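Local coordinates for thrombospondin related anonymous protein (Plasmodium falciparum, PDB 4F1J), which probably serves parasite adhesion through its magnesium-binding von Willebrand factor A domain, one part of a longer membrane protein, at residues Q38-N43 / P190-V195; A177-A180 / N186-G189; Y11-C16 / T92-A97; D96-V101 / V118-D123. All blocks are in the same frame, centred on the assembly; numbering follows the deposited sequence.

Interaction 1 (Q38-N43 / P190-V195)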
loop_
_atom_site.group_PDB
_atom_site.type_symbol
_atom_site.label_atom_id
_atom_site.label_comp_id
_atom_site.label_asym_id
_atom_site.label_seq_id
_atom_site.Cartn_x
_atom_site.Cartn_y
_atom_site.Cartn_z
ATOM N N GLN A 38 12.052 0.346 3.571
ATOM C CA GLN A 38 13.090 0.688 4.552
ATOM C C GLN A 38 12.559 1.152 5.925
ATOM O O GLN A 38 13.314 1.158 6.889
ATOM C CB GLN A 38 14.028 1.735 3.989
ATOM C CG GLN A 38 14.872 1.178 2.895
ATOM C CD GLN A 38 15.746 2.213 2.259
ATOM O OE1 GLN A 38 15.322 3.347 2.036
ATOM N NE2 GLN A 38 16.984 1.829 1.952
ATOM N N GLN A 39 11.276 1.524 6.010
ATOM C CA GLN A 39 10.663 1.915 7.260
ATOM C C GLN A 39 10.190 0.724 8.079
ATOM O O GLN A 39 9.676 0.928 9.158
ATOM C CB GLN A 39 9.448 2.821 7.028
ATOM C CG GLN A 39 9.712 4.050 6.121
ATOM C CD GLN A 39 10.943 4.824 6.531
ATOM O OE1 GLN A 39 11.055 5.278 7.683
ATOM N NE2 GLN A 39 11.871 5.001 5.597
ATOM N N LEU A 40 10.310 -0.482 7.541
ATOM C CA LEU A 40 9.723 -1.684 8.151
ATOM C C LEU A 40 10.785 -2.594 8.717
ATOM O O LEU A 40 11.755 -2.925 8.021
ATOM C CB LEU A 40 8.971 -2.490 7.095
ATOM C CG LEU A 40 7.989 -1.721 6.197
ATOM C CD1 LEU A 40 7.411 -2.678 5.154
ATOM C CD2 LEU A 40 6.913 -1.091 7.020
ATOM N N ASN A 41 10.548 -3.078 9.938
ATOM C CA ASN A 41 11.339 -4.186 10.447
ATOM C C ASN A 41 10.800 -5.513 9.938
ATOM O O ASN A 41 9.984 -6.168 10.604
ATOM C CB ASN A 41 11.411 -4.178 11.973
ATOM C CG ASN A 41 12.264 -5.302 12.487
ATOM O OD1 ASN A 41 13.081 -5.836 11.741
ATOM N ND2 ASN A 41 12.028 -5.727 13.737
ATOM N N LEU A 42 11.219 -5.899 8.737
ATOM C CA LEU A 42 10.827 -7.186 8.174
ATOM C C LEU A 42 11.560 -8.280 8.951
ATOM O O LEU A 42 12.780 -8.249 9.071
ATOM C CB LEU A 42 11.136 -7.285 6.688
ATOM C CG LEU A 42 10.368 -6.295 5.795
ATOM C CD1 LEU A 42 10.574 -6.649 4.323
ATOM C CD2 LEU A 42 8.842 -6.198 6.106
ATOM N N ASN A 43 10.802 -9.231 9.494
ATOM C CA ASN A 43 11.363 -10.261 10.374
ATOM C C ASN A 43 10.306 -11.290 10.670
ATOM O O ASN A 43 9.131 -10.945 10.846
ATOM C CB ASN A 43 11.827 -9.668 11.718
ATOM C CG ASN A 43 12.586 -10.669 12.585
ATOM O OD1 ASN A 43 11.997 -11.503 13.329
ATOM N ND2 ASN A 43 13.913 -10.577 12.530
ATOM N N PRO A 190 7.492 10.156 7.688
ATOM C CA PRO A 190 6.466 10.629 8.612
ATOM C C PRO A 190 5.124 9.900 8.459
ATOM O O PRO A 190 4.464 9.592 9.449
ATOM C CB PRO A 190 6.343 12.103 8.239
ATOM C CG PRO A 190 7.715 12.466 7.760
ATOM C CD PRO A 190 8.129 11.278 6.964
ATOM N N PHE A 191 4.739 9.604 7.221
ATOM C CA PHE A 191 3.512 8.843 6.972
ATOM C C PHE A 191 3.571 7.453 7.628
ATOM O O PHE A 191 2.662 7.071 8.370
ATOM C CB PHE A 191 3.245 8.759 5.460
ATOM C CG PHE A 191 2.148 7.785 5.069
ATOM C CD1 PHE A 191 0.797 8.072 5.306
ATOM C CD2 PHE A 191 2.463 6.609 4.428
ATOM C CE1 PHE A 191 -0.204 7.173 4.926
ATOM C CE2 PHE A 191 1.456 5.711 4.047
ATOM C CZ PHE A 191 0.131 6.013 4.289
ATOM N N MET A 192 4.624 6.693 7.352
ATOM C CA MET A 192 4.715 5.330 7.866
ATOM C C MET A 192 4.836 5.333 9.402
ATOM O O MET A 192 4.294 4.457 10.088
ATOM C CB MET A 192 5.903 4.598 7.244
ATOM C CG MET A 192 5.736 4.223 5.806
ATOM S SD MET A 192 4.167 3.399 5.382
ATOM C CE MET A 192 4.422 1.808 6.152
ATOM N N LYS A 193 5.513 6.341 9.939
ATOM C CA LYS A 193 5.571 6.495 11.397
ATOM C C LYS A 193 4.183 6.663 11.990
ATOM O O LYS A 193 3.824 5.947 12.943
ATOM C CB LYS A 193 6.472 7.657 11.803
ATOM C CG LYS A 193 6.715 7.701 13.309
ATOM C CD LYS A 193 7.581 8.881 13.694
ATOM C CE LYS A 193 7.956 8.829 15.169
ATOM N NZ LYS A 193 9.111 9.766 15.414
ATOM N N ALA A 194 3.384 7.541 11.390
ATOM C CA ALA A 194 2.010 7.826 11.834
ATOM C C ALA A 194 1.113 6.608 11.690
ATOM O O ALA A 194 0.343 6.284 12.583
ATOM C CB ALA A 194 1.436 8.973 11.056
ATOM N N VAL A 195 1.188 5.960 10.532
ATOM C CA VAL A 195 0.441 4.746 10.271
ATOM C C VAL A 195 0.725 3.690 11.308
ATOM O O VAL A 195 -0.197 3.096 11.850
ATOM C CB VAL A 195 0.751 4.197 8.853
ATOM C CG1 VAL A 195 0.178 2.789 8.660
ATOM C CG2 VAL A 195 0.145 5.157 7.832
#
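On one face of the central sheet of the von Willebrand factor A domain, Met192 of the C-terminal helix 184-200 packs against Gln39 and Leu40, in the loop that leads from helix 22-38 to strand 47-54. Gln39 and Met192 meet along their stems. Gln39 CB lies 4.0 Å from Met192 CB, and Gln39 CG is equally close, 4.0 Å, to Met192 CG, the chains running at a slant to each other. Beyond this point they part. The methionine chain bends at both chi2 (-48°) and chi3 (-71°), a double turn that folds its methyl round to Leu40, where Met192 CE rests 3.9 Å from Leu40 CD2. Leu10 of strand 8-15 touches both Leu40 and Met192, so the thioether tail reaches into the layer between helix and sheet. The loop is also held by backbone hydrogen bonds of Gln39 and Asn41 with Cys4, whose disulfide to Cys196 joins the N-terminal stretch to helix 184-200 nearby. The polar end of Gln39 turns back to the preceding helix 22-38, its NE2 giving a hydrogen bond to Lys35 O, and the contact with Met192 is made by CB and CG. No hydrogen bond passes between 38-43 and 190-195, which implies that the contact rests on carbon-to-carbon van der Waals packing.

Interaction 2 (A177-A180 / N186-G189)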
loop_
_atom_site.group_PDB
_atom_site.type_symbol
_atom_site.label_atom_id
_atom_site.label_comp_id
_atom_site.label_asym_id
_atom_site.label_seq_id
_atom_site.Cartn_x
_atom_site.Cartn_y
_atom_site.Cartn_z
ATOM N N ALA A 177 -1.811 10.420 3.851
ATOM C CA ALA A 177 -0.952 11.531 3.481
ATOM C C ALA A 177 -0.945 11.636 1.975
ATOM O O ALA A 177 -1.295 10.680 1.266
ATOM C CB ALA A 177 0.474 11.330 4.044
ATOM N N ASP A 178 -0.554 12.803 1.477
ATOM C CA ASP A 178 -0.310 12.936 0.055
ATOM C C ASP A 178 0.923 13.807 -0.220
ATOM O O ASP A 178 1.481 14.447 0.688
ATOM C CB ASP A 178 -1.585 13.343 -0.713
ATOM C CG ASP A 178 -2.217 14.630 -0.216
ATOM O OD1 ASP A 178 -1.471 15.597 0.114
ATOM O OD2 ASP A 178 -3.466 14.699 -0.199
ATOM N N SER A 179 1.346 13.796 -1.483
ATOM C CA SER A 179 2.596 14.431 -1.907
ATOM C C SER A 179 2.604 14.714 -3.399
ATOM O O SER A 179 2.025 13.969 -4.187
ATOM C CB SER A 179 3.776 13.507 -1.613
ATOM O OG SER A 179 5.020 14.126 -1.950
ATOM N N ALA A 180 3.294 15.782 -3.788
ATOM C CA ALA A 180 3.640 15.997 -5.192
ATOM C C ALA A 180 4.682 14.967 -5.549
ATOM O O ALA A 180 5.403 14.501 -4.660
ATOM C CB ALA A 180 4.179 17.417 -5.405
ATOM N N ASN A 186 10.251 12.520 0.910
ATOM C CA ASN A 186 10.224 13.323 2.144
ATOM C C ASN A 186 8.961 13.157 2.975
ATOM O O ASN A 186 8.932 13.542 4.146
ATOM C CB ASN A 186 10.388 14.794 1.801
ATOM C CG ASN A 186 11.662 15.069 1.034
ATOM O OD1 ASN A 186 11.640 15.745 -0.004
ATOM N ND2 ASN A 186 12.784 14.549 1.534
ATOM N N VAL A 187 7.916 12.597 2.378
ATOM C CA VAL A 187 6.612 12.468 3.051
ATOM C C VAL A 187 6.421 11.036 3.584
ATOM O O VAL A 187 5.729 10.836 4.576
ATOM C CB VAL A 187 5.441 12.888 2.116
ATOM C CG1 VAL A 187 4.085 12.802 2.870
ATOM C CG2 VAL A 187 5.661 14.315 1.593
ATOM N N ILE A 188 7.106 10.069 2.978
ATOM C CA ILE A 188 6.841 8.642 3.255
ATOM C C ILE A 188 7.253 8.221 4.672
ATOM O O ILE A 188 6.549 7.456 5.323
ATOM C CB ILE A 188 7.493 7.713 2.175
ATOM C CG1 ILE A 188 6.990 6.258 2.300
ATOM C CG2 ILE A 188 9.020 7.746 2.265
ATOM C CD1 ILE A 188 5.509 6.071 2.104
ATOM N N GLY A 189 8.373 8.747 5.165
ATOM C CA GLY A 189 8.812 8.427 6.536
ATOM C C GLY A 189 7.823 8.846 7.611
ATOM O O GLY A 189 7.349 8.004 8.373
#
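Val187, near the start of helix 184-200, sets its two methyls against three successive residues of strand 176-179, and this is where the packing is close. Val187 CG2 leans on Ser179, 3.6 Å from its OG and 3.8 Å from its CB. The other branch, Val187 CG1, lies 3.8 Å from Asp178 O and 4.1 Å from Ala177 CB, so the isopropyl group spans the strand from one inward residue to the next. Ser179 offers the valine a satisfied hydroxyl: with OG opposite its own backbone N (chi1 -177°), Ser179 OG donates to Ala180 O at 2.8 Å, the donor tilted 20° from the carbonyl plane. Phe149 of strand 145-151 touches both Ser179 and Val187. The other side of the contact is looser. The partly exposed Asp178 meets the helix through its backbone O, while its side chain leaves the strand away from the helix, where OD2 has a weak hydrogen bond with Tyr176 OH. Strand 176-179 is the edge strand of the sheet, parallel to 145-151, and a short turn leads on to helix 184-200, which packs back on the strand, the last strand-helix unit of the Rossmann-like von Willebrand factor A fold.

Interaction 3 (Y11-C16 / T92-A97). With MG (magnesium ion), chain H; EDO (1,2-ethanediol), chain J.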
loop_
_atom_site.group_PDB
_atom_site.type_symbol
_atom_site.label_atom_id
_atom_site.label_comp_id
_atom_site.label_asym_id
_atom_site.label_seq_id
_atom_site.Cartn_x
_atom_site.Cartn_y
_atom_site.Cartn_z
ATOM N N TYR A 11 0.208 -5.331 3.681
ATOM C CA TYR A 11 -0.147 -5.552 2.296
ATOM C C TYR A 11 0.026 -4.242 1.534
ATOM O O TYR A 11 -0.843 -3.328 1.555
ATOM C CB TYR A 11 -1.594 -6.057 2.124
ATOM C CG TYR A 11 -1.932 -7.277 2.936
ATOM C CD1 TYR A 11 -2.297 -7.169 4.278
ATOM C CD2 TYR A 11 -1.848 -8.528 2.401
ATOM C CE1 TYR A 11 -2.578 -8.299 5.035
ATOM C CE2 TYR A 11 -2.137 -9.655 3.138
ATOM C CZ TYR A 11 -2.516 -9.538 4.456
ATOM O OH TYR A 11 -2.763 -10.699 5.187
ATOM N N LEU A 12 1.157 -4.165 0.849
ATOM C CA LEU A 12 1.482 -3.015 0.001
ATOM C C LEU A 12 0.801 -3.161 -1.380
ATOM O O LEU A 12 1.086 -4.113 -2.126
ATOM C CB LEU A 12 3.011 -2.883 -0.135
ATOM C CG LEU A 12 3.490 -1.757 -1.054
ATOM C CD1 LEU A 12 3.047 -0.384 -0.559
ATOM C CD2 LEU A 12 5.052 -1.863 -1.196
ATOM N N LEU A 13 -0.094 -2.221 -1.724
ATOM C CA LEU A 13 -0.813 -2.262 -2.993
ATOM C C LEU A 13 -0.354 -1.046 -3.774
ATOM O O LEU A 13 -0.656 0.096 -3.403
ATOM C CB LEU A 13 -2.350 -2.215 -2.802
ATOM C CG LEU A 13 -2.980 -3.101 -1.735
ATOM C CD1 LEU A 13 -4.497 -3.142 -1.863
ATOM C CD2 LEU A 13 -2.429 -4.506 -1.651
ATOM N N MET A 14 0.387 -1.298 -4.853
ATOM C CA MET A 14 1.083 -0.218 -5.566
ATOM C C MET A 14 0.440 0.013 -6.937
ATOM O O MET A 14 0.529 -0.825 -7.816
ATOM C CB MET A 14 2.558 -0.584 -5.701
ATOM C CG MET A 14 3.381 0.452 -6.393
ATOM S SD MET A 14 5.108 -0.061 -6.402
ATOM C CE MET A 14 5.920 1.438 -7.008
ATOM N N ASP A 15 -0.247 1.143 -7.062
ATOM C CA ASP A 15 -0.870 1.597 -8.300
ATOM C C ASP A 15 0.218 1.694 -9.370
ATOM O O ASP A 15 1.260 2.318 -9.134
ATOM C CB ASP A 15 -1.500 2.941 -7.982
ATOM C CG ASP A 15 -2.156 3.652 -9.170
ATOM O OD1 ASP A 15 -1.753 3.487 -10.339
ATOM O OD2 ASP A 15 -3.037 4.470 -8.844
ATOM N N CYS A 16 -0.001 1.059 -10.524
ATOM C CA CYS A 16 0.975 1.123 -11.644
ATOM C C CYS A 16 0.309 1.630 -12.939
ATOM O O CYS A 16 0.759 1.335 -14.050
ATOM C CB CYS A 16 1.658 -0.231 -11.855
ATOM S SG CYS A 16 0.568 -1.589 -12.304
ATOM N N THR A 92 -7.138 1.763 -13.040
ATOM C CA THR A 92 -6.942 1.802 -11.574
ATOM C C THR A 92 -7.916 0.858 -10.870
ATOM O O THR A 92 -8.879 1.308 -10.223
ATOM C CB THR A 92 -7.100 3.244 -11.050
ATOM O OG1 THR A 92 -6.332 4.143 -11.878
ATOM C CG2 THR A 92 -6.676 3.370 -9.584
ATOM N N ASN A 93 -7.632 -0.437 -10.985
ATOM C CA ASN A 93 -8.505 -1.469 -10.441
ATOM C C ASN A 93 -8.109 -1.736 -8.986
ATOM O O ASN A 93 -7.614 -2.816 -8.647
ATOM C CB ASN A 93 -8.391 -2.727 -11.284
ATOM C CG ASN A 93 -9.509 -3.736 -11.032
ATOM O OD1 ASN A 93 -10.259 -3.665 -10.063
ATOM N ND2 ASN A 93 -9.581 -4.707 -11.908
ATOM N N LEU A 94 -8.359 -0.748 -8.134
ATOM C CA LEU A 94 -8.099 -0.881 -6.696
ATOM C C LEU A 94 -8.924 -2.006 -6.095
ATOM O O LEU A 94 -8.448 -2.726 -5.208
ATOM C CB LEU A 94 -8.411 0.418 -5.948
ATOM C CG LEU A 94 -8.187 0.368 -4.423
ATOM C CD1 LEU A 94 -6.759 0.026 -4.115
ATOM C CD2 LEU A 94 -8.613 1.687 -3.762
ATOM N N SER A 95 -10.159 -2.171 -6.550
ATOM C CA SER A 95 -11.025 -3.181 -5.947
ATOM C C SER A 95 -10.460 -4.599 -6.135
ATOM O O SER A 95 -10.534 -5.400 -5.210
ATOM C CB SER A 95 -12.473 -3.036 -6.441
ATOM O OG SER A 95 -12.569 -3.291 -7.839
ATOM N N ASP A 96 -9.835 -4.881 -7.271
ATOM C CA ASP A 96 -9.160 -6.170 -7.480
ATOM C C ASP A 96 -7.948 -6.358 -6.546
ATOM O O ASP A 96 -7.714 -7.458 -6.035
ATOM C CB ASP A 96 -8.713 -6.352 -8.939
ATOM C CG ASP A 96 -8.299 -7.773 -9.242
ATOM O OD1 ASP A 96 -9.064 -8.699 -8.888
ATOM O OD2 ASP A 96 -7.212 -7.995 -9.813
ATOM N N ALA A 97 -7.169 -5.302 -6.373
ATOM C CA ALA A 97 -6.054 -5.324 -5.423
ATOM C C ALA A 97 -6.525 -5.638 -3.990
ATOM O O ALA A 97 -5.915 -6.427 -3.266
ATOM C CB ALA A 97 -5.361 -3.978 -5.441
HETATM MG MG MG H . -14.010 -4.722 -8.543
HETATM C C1 EDO J . 1.346 5.785 -7.376
HETATM O O1 EDO J . 0.480 5.372 -8.438
HETATM C C2 EDO J . 2.681 5.052 -7.471
HETATM O O2 EDO J . 2.543 3.650 -7.288
HETATM O O HOH W 1 -4.500 5.669 -10.654
HETATM O O HOH W 2 -12.590 -4.799 -10.161
HETATM O O HOH W 3 -13.094 -6.217 -7.561
HETATM O O HOH W 4 -15.205 -6.199 -9.408
HETATM O O HOH W 5 -14.801 -3.172 -9.546
#
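Leu13 points from strand 8-15 at the first turn of helix 94-106, its CD1 meeting Ala97 CB at 3.8 Å and, more loosely, Leu94 CD1 at 4.5 Å. Phe54 of the neighbouring strand 47-54 touches both helix residues. Two residues on, Asp15 and Thr92 lie across each other, with Asp15 OD2 3.9 Å from Thr92 CG2. The threonine turns its methyl, not its hydroxyl, to the carboxylate, and a water fills in for a direct bond, giving a proton to Asp15 OD2 at 2.6 Å and lying 2.7 Å from Thr92 OG1. That water is also a ligand of one magnesium, which puts Asp15 and Thr92 in the second shell of the metal-ion-dependent adhesion site, whose DxSxS motif runs Asp15, Ser17, Ser19. Asp15 OD1 hydrogen-bonds Ser17 OG, while OD2 is hydrogen-bonded to Thr122 OG1 and Asp123 N, so both oxygens are held in place. On the far side of the helix start, Asn93 is the N-cap: its OD1 accepts from Asp96 N at 3.1 Å, the donor 52° out of the carbonyl plane. The same OD1 takes a proton from a water on a second magnesium, bound directly by Ser95 OG at 2.1 Å and by Asp131.

Interaction 4 (D96-V101 / V118-D123). With MG (magnesium ion), chain C.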
loop_
_atom_site.group_PDB
_atom_site.type_symbol
_atom_site.label_atom_id
_atom_site.label_comp_id
_atom_site.label_asym_id
_atom_site.label_seq_id
_atom_site.Cartn_x
_atom_site.Cartn_y
_atom_site.Cartn_z
ATOM N N ASP A 96 -9.835 -4.881 -7.271
ATOM C CA ASP A 96 -9.160 -6.170 -7.480
ATOM C C ASP A 96 -7.948 -6.358 -6.546
ATOM O O ASP A 96 -7.714 -7.458 -6.035
ATOM C CB ASP A 96 -8.713 -6.352 -8.939
ATOM C CG ASP A 96 -8.299 -7.773 -9.242
ATOM O OD1 ASP A 96 -9.064 -8.699 -8.888
ATOM O OD2 ASP A 96 -7.212 -7.995 -9.813
ATOM N N ALA A 97 -7.169 -5.302 -6.373
ATOM C CA ALA A 97 -6.054 -5.324 -5.423
ATOM C C ALA A 97 -6.525 -5.638 -3.990
ATOM O O ALA A 97 -5.915 -6.427 -3.266
ATOM C CB ALA A 97 -5.361 -3.978 -5.441
ATOM N N LEU A 98 -7.570 -4.955 -3.557
ATOM C CA LEU A 98 -8.157 -5.177 -2.216
ATOM C C LEU A 98 -8.760 -6.592 -2.109
ATOM O O LEU A 98 -8.664 -7.255 -1.061
ATOM C CB LEU A 98 -9.220 -4.115 -1.929
ATOM C CG LEU A 98 -8.740 -2.675 -1.747
ATOM C CD1 LEU A 98 -9.964 -1.720 -1.782
ATOM C CD2 LEU A 98 -7.923 -2.527 -0.445
ATOM N N LEU A 99 -9.387 -7.045 -3.187
ATOM C CA LEU A 99 -9.894 -8.420 -3.262
ATOM C C LEU A 99 -8.792 -9.467 -2.993
ATOM O O LEU A 99 -9.015 -10.463 -2.312
ATOM C CB LEU A 99 -10.550 -8.682 -4.614
ATOM C CG LEU A 99 -11.024 -10.122 -4.893
ATOM C CD1 LEU A 99 -12.000 -10.606 -3.835
ATOM C CD2 LEU A 99 -11.639 -10.149 -6.272
ATOM N N GLN A 100 -7.589 -9.239 -3.501
ATOM C CA GLN A 100 -6.492 -10.211 -3.287
ATOM C C GLN A 100 -6.137 -10.286 -1.817
ATOM O O GLN A 100 -5.835 -11.375 -1.301
ATOM C CB GLN A 100 -5.266 -9.856 -4.107
ATOM C CG GLN A 100 -5.518 -9.802 -5.623
ATOM C CD GLN A 100 -6.385 -10.926 -6.142
ATOM O OE1 GLN A 100 -6.063 -12.112 -5.975
ATOM N NE2 GLN A 100 -7.523 -10.578 -6.740
ATOM N N VAL A 101 -6.181 -9.141 -1.134
ATOM C CA VAL A 101 -5.960 -9.130 0.317
ATOM C C VAL A 101 -7.046 -9.948 1.031
ATOM O O VAL A 101 -6.748 -10.785 1.883
ATOM C CB VAL A 101 -5.903 -7.732 0.874
ATOM C CG1 VAL A 101 -5.822 -7.767 2.403
ATOM C CG2 VAL A 101 -4.691 -6.983 0.272
ATOM N N VAL A 118 -3.227 -2.638 5.311
ATOM C CA VAL A 118 -3.097 -2.405 3.885
ATOM C C VAL A 118 -2.519 -1.001 3.705
ATOM O O VAL A 118 -2.986 -0.039 4.322
ATOM C CB VAL A 118 -4.481 -2.512 3.159
ATOM C CG1 VAL A 118 -4.411 -1.960 1.711
ATOM C CG2 VAL A 118 -4.983 -3.925 3.106
ATOM N N VAL A 119 -1.485 -0.875 2.876
ATOM C CA VAL A 119 -0.964 0.440 2.514
ATOM C C VAL A 119 -1.015 0.586 1.010
ATOM O O VAL A 119 -0.405 -0.220 0.274
ATOM C CB VAL A 119 0.457 0.653 2.991
ATOM C CG1 VAL A 119 0.934 2.025 2.546
ATOM C CG2 VAL A 119 0.508 0.545 4.523
ATOM N N ILE A 120 -1.808 1.567 0.571
ATOM C CA ILE A 120 -2.039 1.841 -0.847
ATOM C C ILE A 120 -1.175 3.048 -1.267
ATOM O O ILE A 120 -1.236 4.098 -0.638
ATOM C CB ILE A 120 -3.530 2.156 -1.114
ATOM C CG1 ILE A 120 -4.410 0.921 -0.924
ATOM C CG2 ILE A 120 -3.686 2.708 -2.524
ATOM C CD1 ILE A 120 -5.871 1.236 -0.461
ATOM N N LEU A 121 -0.393 2.897 -2.334
ATOM C CA LEU A 121 0.273 4.014 -3.006
ATOM C C LEU A 121 -0.496 4.272 -4.310
ATOM O O LEU A 121 -0.631 3.375 -5.132
ATOM C CB LEU A 121 1.736 3.690 -3.300
ATOM C CG LEU A 121 2.621 3.171 -2.161
ATOM C CD1 LEU A 121 4.061 2.978 -2.688
ATOM C CD2 LEU A 121 2.540 4.067 -0.950
ATOM N N THR A 122 -1.082 5.463 -4.469
ATOM C CA THR A 122 -1.929 5.687 -5.655
ATOM C C THR A 122 -1.807 7.098 -6.180
ATOM O O THR A 122 -1.602 8.019 -5.425
ATOM C CB THR A 122 -3.413 5.342 -5.351
ATOM O OG1 THR A 122 -4.190 5.293 -6.575
ATOM C CG2 THR A 122 -4.023 6.314 -4.336
ATOM N N ASP A 123 -1.986 7.254 -7.489
ATOM C CA ASP A 123 -2.010 8.593 -8.108
ATOM C C ASP A 123 -3.371 8.917 -8.739
ATOM O O ASP A 123 -3.472 9.840 -9.555
ATOM C CB ASP A 123 -0.912 8.698 -9.160
ATOM C CG ASP A 123 -1.325 8.187 -10.526
ATOM O OD1 ASP A 123 -2.143 7.218 -10.630
ATOM O OD2 ASP A 123 -0.764 8.723 -11.503
HETATM MG MG MG C . -3.439 6.758 -12.159
HETATM O O HOH W 6 -4.345 8.570 -12.017
HETATM O O HOH W 1 -4.500 5.669 -10.654
HETATM O O HOH W 7 -4.754 6.415 -13.598
#
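Leu98 carries its CG beside the backbone N (chi1 -68°), which sends one methyl from helix 94-106 toward strand 115-122, while Val118 holds CG1 opposite its own N (chi1 167°) and so spreads two branches toward the helix. Leu98 CD2 lies against both strand residues, 4.2 Å from Val118 CG1 and 4.3 Å from Ile120 CD1, its chain roughly at right angles to that of Val118. One turn along the helix, Val101 meets the other branch of the same valine at a closer 4.0 Å, CG1 to Val118 CG2. Val118 thus meets one helix residue with each methyl, and Leu13 of the adjoining strand touches both Leu98 and Val118. Helix segment 96-101 and strand segment 118-122 run nearly antiparallel, at 160°, the closest approach of their axes being 10.8 Å. Within the helix, Asp96 O accepts from Gln100 N at 3.1 Å and from Gln100 NE2 at 3.2 Å, from opposite faces of its plane. At the far end of the strand the chain leaves the hydrophobic layer for the metal. Asp123 turns its carboxylate so that OD1 binds magnesium directly at 2.1 Å, alongside Ser17, Ser19 and three waters, one of which donates back to Asp123 O at 2.9 Å. An apolar helix-on-strand interface whose strand is followed, at its C-terminal end, by a metal-binding aspartate is the arrangement of the Rossmann-like von Willebrand factor A domain and its metal-ion-dependent adhesion site.

From the N terminus, strand 8-15 comes first, and interaction 3 joins it to the start of helix 94-106 across 75 intervening residues. Before that loop closes, 38-43 opens interaction 1, which ends only on helix 184-200, so interactions 1 and 3 cross. Interaction 4 starts on Asp96 and Ala97, where interaction 3 ends, and carries the same helix on to strand 115-122, the sheet neighbour of 8-15. Interactions 4 and 2 both nest within the long loop of interaction 1, interaction 2 being a short local closure from edge strand to last helix. Phe191 of interaction 1 touches Val119 of interaction 4 and Ala177 of interaction 2.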